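Local coordinates for maternal effect protein oskar (Drosophila melanogaster, PDB 5A4A) that binds RNA through an SGNH-hydrolase-like domain and induces germ plasm assembly in the fly, at residues L134-K137 / I138-N142. Residues are numbered along the deposited sequence; the frame is centred on the assembly and turned at random.
Sequences LCDK and IYRFN
D136 and R140 face each other one turn apart on helix 132-148 and form an i to i+4 salt bridge. R140 NE donates to D136 OD2 at 2.9 Å, with an N-H...O angle of 162°. The oxygen lies at the edge of the guanidinium, in its plane, and is approached on its syn side, but the carboxylate and guanidinium planes are 67° apart and do not pair flat. D136 CG lies anti to the backbone N (chi1 -165°), beside the carbonyl carbon, which carries OD2 toward NE of R140. At the solvent side D136 OD1 accepts from a water at 2.8 Å that in turn takes a hydrogen bond from R140 NH2; D136 OD1 also lies 3.7 Å from CD2 of the exposed Y139, obliquely to the ring. Replacing D136 with alanine removes the carboxylate and would probably leave the R140 charge without its mate and the guanidinium free to turn. The inward side is buried: L134 CD2 meets I138 CD1 at 3.8 Å, I138 CG1 lies 3.5 Å from L134 O, both residues touch I90 of helix 87-91, and F141 packs edge-to-face with F103 of helix 96-112. The i+4 backbone bonds, such as F141 N to K137 O at 2.8 Å, tie one turn to the next. The chemistry is that of an amphipathic helix in a beta-alpha-beta unit, its apolar strip against helices 87-91 and 96-112, its outer charges probably held together at two points, directly and through water.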
ATOM      1  N   LEU A 134      12.575  10.248  -9.057  1.00 15.48           N
ATOM      2  CA  LEU A 134      11.586   9.534  -8.260  1.00 14.75           C
ATOM      3  C   LEU A 134      10.170   9.763  -8.795  1.00 16.33           C
ATOM      4  O   LEU A 134       9.376   8.830  -8.877  1.00 15.29           O
ATOM      5  CB  LEU A 134      11.681   9.931  -6.776  1.00 17.09           C
ATOM      6  CG  LEU A 134      10.677   9.287  -5.816  1.00 20.97           C
ATOM      7  CD1 LEU A 134      11.290   9.126  -4.406  1.00 17.80           C
ATOM      8  CD2 LEU A 134       9.422  10.129  -5.726  1.00 19.60           C
ATOM      9  N   CYS A 135       9.849  11.004  -9.147  1.00 17.39           N
ATOM     10  CA  CYS A 135       8.524  11.298  -9.687  1.00 16.41           C
ATOM     11  C   CYS A 135       8.280  10.601 -11.022  1.00 16.00           C
ATOM     12  O   CYS A 135       7.156  10.206 -11.303  1.00 15.77           O
ATOM     13  CB  CYS A 135       8.300  12.804  -9.825  1.00 16.64           C
ATOM     14  SG  CYS A 135       8.199  13.655  -8.232  1.00 17.78           S
ATOM     15  N   ASP A 136       9.326  10.444 -11.833  1.00 12.24           N
ATOM     16  CA  ASP A 136       9.194   9.706 -13.089  1.00 12.34           C
ATOM     17  C   ASP A 136       8.943   8.226 -12.831  1.00 12.81           C
ATOM     18  O   ASP A 136       8.226   7.563 -13.589  1.00 14.80           O
ATOM     19  CB  ASP A 136      10.434   9.862 -13.973  1.00 13.66           C
ATOM     20  CG  ASP A 136      10.170   9.428 -15.406  1.00 15.58           C
ATOM     21  OD1 ASP A 136       9.241   9.979 -16.024  1.00 14.94           O
ATOM     22  OD2 ASP A 136      10.874   8.525 -15.903  1.00 15.94           O
ATOM     23  N   LYS A 137       9.534   7.711 -11.758  1.00 12.37           N
ATOM     24  CA  LYS A 137       9.353   6.313 -11.390  1.00 15.51           C
ATOM     25  C   LYS A 137       7.918   6.064 -10.981  1.00 12.09           C
ATOM     26  O   LYS A 137       7.342   5.034 -11.332  1.00 13.21           O
ATOM     27  CB  LYS A 137      10.277   5.918 -10.243  1.00 19.42           C
ATOM     28  CG  LYS A 137      11.422   5.053 -10.672  1.00 32.10           C
ATOM     29  CD  LYS A 137      12.186   4.534  -9.470  1.00 31.39           C
ATOM     30  CE  LYS A 137      13.576   4.114  -9.877  1.00 27.96           C
ATOM     31  NZ  LYS A 137      14.427   3.801  -8.699  1.00 25.89           N
ATOM     32  N   ILE A 138       7.348   7.012 -10.246  1.00 13.45           N
ATOM     33  CA  ILE A 138       5.961   6.912  -9.809  1.00 12.92           C
ATOM     34  C   ILE A 138       5.051   6.938 -11.037  1.00 12.03           C
ATOM     35  O   ILE A 138       4.121   6.140 -11.154  1.00 11.84           O
ATOM     36  CB  ILE A 138       5.587   8.062  -8.863  1.00 11.05           C
ATOM     37  CG1 ILE A 138       6.272   7.874  -7.506  1.00 14.44           C
ATOM     38  CG2 ILE A 138       4.075   8.158  -8.680  1.00 10.81           C
ATOM     39  CD1 ILE A 138       5.919   8.945  -6.523  1.00 22.38           C
ATOM     40  N   TYR A 139       5.338   7.861 -11.951  1.00  9.55           N
ATOM     41  CA  TYR A 139       4.592   7.962 -13.205  1.00 11.44           C
ATOM     42  C   TYR A 139       4.614   6.658 -13.999  1.00 14.96           C
ATOM     43  O   TYR A 139       3.569   6.185 -14.440  1.00 13.81           O
ATOM     44  CB  TYR A 139       5.141   9.134 -14.031  1.00 11.84           C
ATOM     45  CG  TYR A 139       4.805   9.084 -15.502  1.00 13.60           C
ATOM     46  CD1 TYR A 139       3.509   9.303 -15.947  1.00 15.31           C
ATOM     47  CD2 TYR A 139       5.793   8.844 -16.443  1.00 13.95           C
ATOM     48  CE1 TYR A 139       3.206   9.265 -17.299  1.00 16.97           C
ATOM     49  CE2 TYR A 139       5.502   8.810 -17.790  1.00 18.77           C
ATOM     50  CZ  TYR A 139       4.209   9.020 -18.207  1.00 21.88           C
ATOM     51  OH  TYR A 139       3.916   8.976 -19.545  1.00 22.18           O
ATOM     52  N   ARG A 140       5.797   6.072 -14.179  1.00 11.24           N
ATOM     53  CA  ARG A 140       5.913   4.846 -14.968  1.00 12.18           C
ATOM     54  C   ARG A 140       5.343   3.622 -14.258  1.00 15.30           C
ATOM     55  O   ARG A 140       4.704   2.780 -14.880  1.00 13.08           O
ATOM     56  CB  ARG A 140       7.364   4.599 -15.378  1.00 11.49           C
ATOM     57  CG  ARG A 140       7.871   5.676 -16.313  1.00 11.88           C
ATOM     58  CD  ARG A 140       9.309   5.462 -16.763  1.00 12.83           C
ATOM     59  NE  ARG A 140       9.671   6.578 -17.624  1.00 15.63           N
ATOM     60  CZ  ARG A 140       9.476   6.618 -18.941  1.00 16.50           C
ATOM     61  NH1 ARG A 140       8.985   5.570 -19.602  1.00 16.93           N
ATOM     62  NH2 ARG A 140       9.827   7.705 -19.604  1.00 17.24           N
ATOM     63  N   PHE A 141       5.577   3.519 -12.958  1.00 14.44           N
ATOM     64  CA  PHE A 141       5.042   2.374 -12.229  1.00 13.07           C
ATOM     65  C   PHE A 141       3.516   2.389 -12.228  1.00 13.82           C
ATOM     66  O   PHE A 141       2.870   1.336 -12.373  1.00 13.63           O
ATOM     67  CB  PHE A 141       5.589   2.315 -10.804  1.00 11.17           C
ATOM     68  CG  PHE A 141       5.082   1.137 -10.015  1.00 13.70           C
ATOM     69  CD1 PHE A 141       5.298  -0.158 -10.460  1.00 16.80           C
ATOM     70  CD2 PHE A 141       4.379   1.329  -8.835  1.00 15.13           C
ATOM     71  CE1 PHE A 141       4.824  -1.246  -9.740  1.00 16.30           C
ATOM     72  CE2 PHE A 141       3.903   0.246  -8.105  1.00 16.25           C
ATOM     73  CZ  PHE A 141       4.128  -1.042  -8.555  1.00 11.72           C
ATOM     74  N   ASN A 142       2.937   3.582 -12.088  1.00 12.98           N
ATOM     75  CA  ASN A 142       1.489   3.713 -12.101  1.00 11.72           C
ATOM     76  C   ASN A 142       0.920   3.316 -13.452  1.00 10.88           C
ATOM     77  O   ASN A 142      -0.126   2.668 -13.512  1.00 13.86           O
ATOM     78  CB  ASN A 142       1.033   5.127 -11.727  1.00  9.16           C
ATOM     79  CG  ASN A 142       1.079   5.376 -10.232  1.00 10.48           C
ATOM     80  OD1 ASN A 142       1.296   4.459  -9.455  1.00 13.21           O
ATOM     81  ND2 ASN A 142       0.846   6.619  -9.826  1.00 12.45           N
TER
HETATM   82  O   HOH W   1       9.790  10.415 -18.690  1.00 21.30           O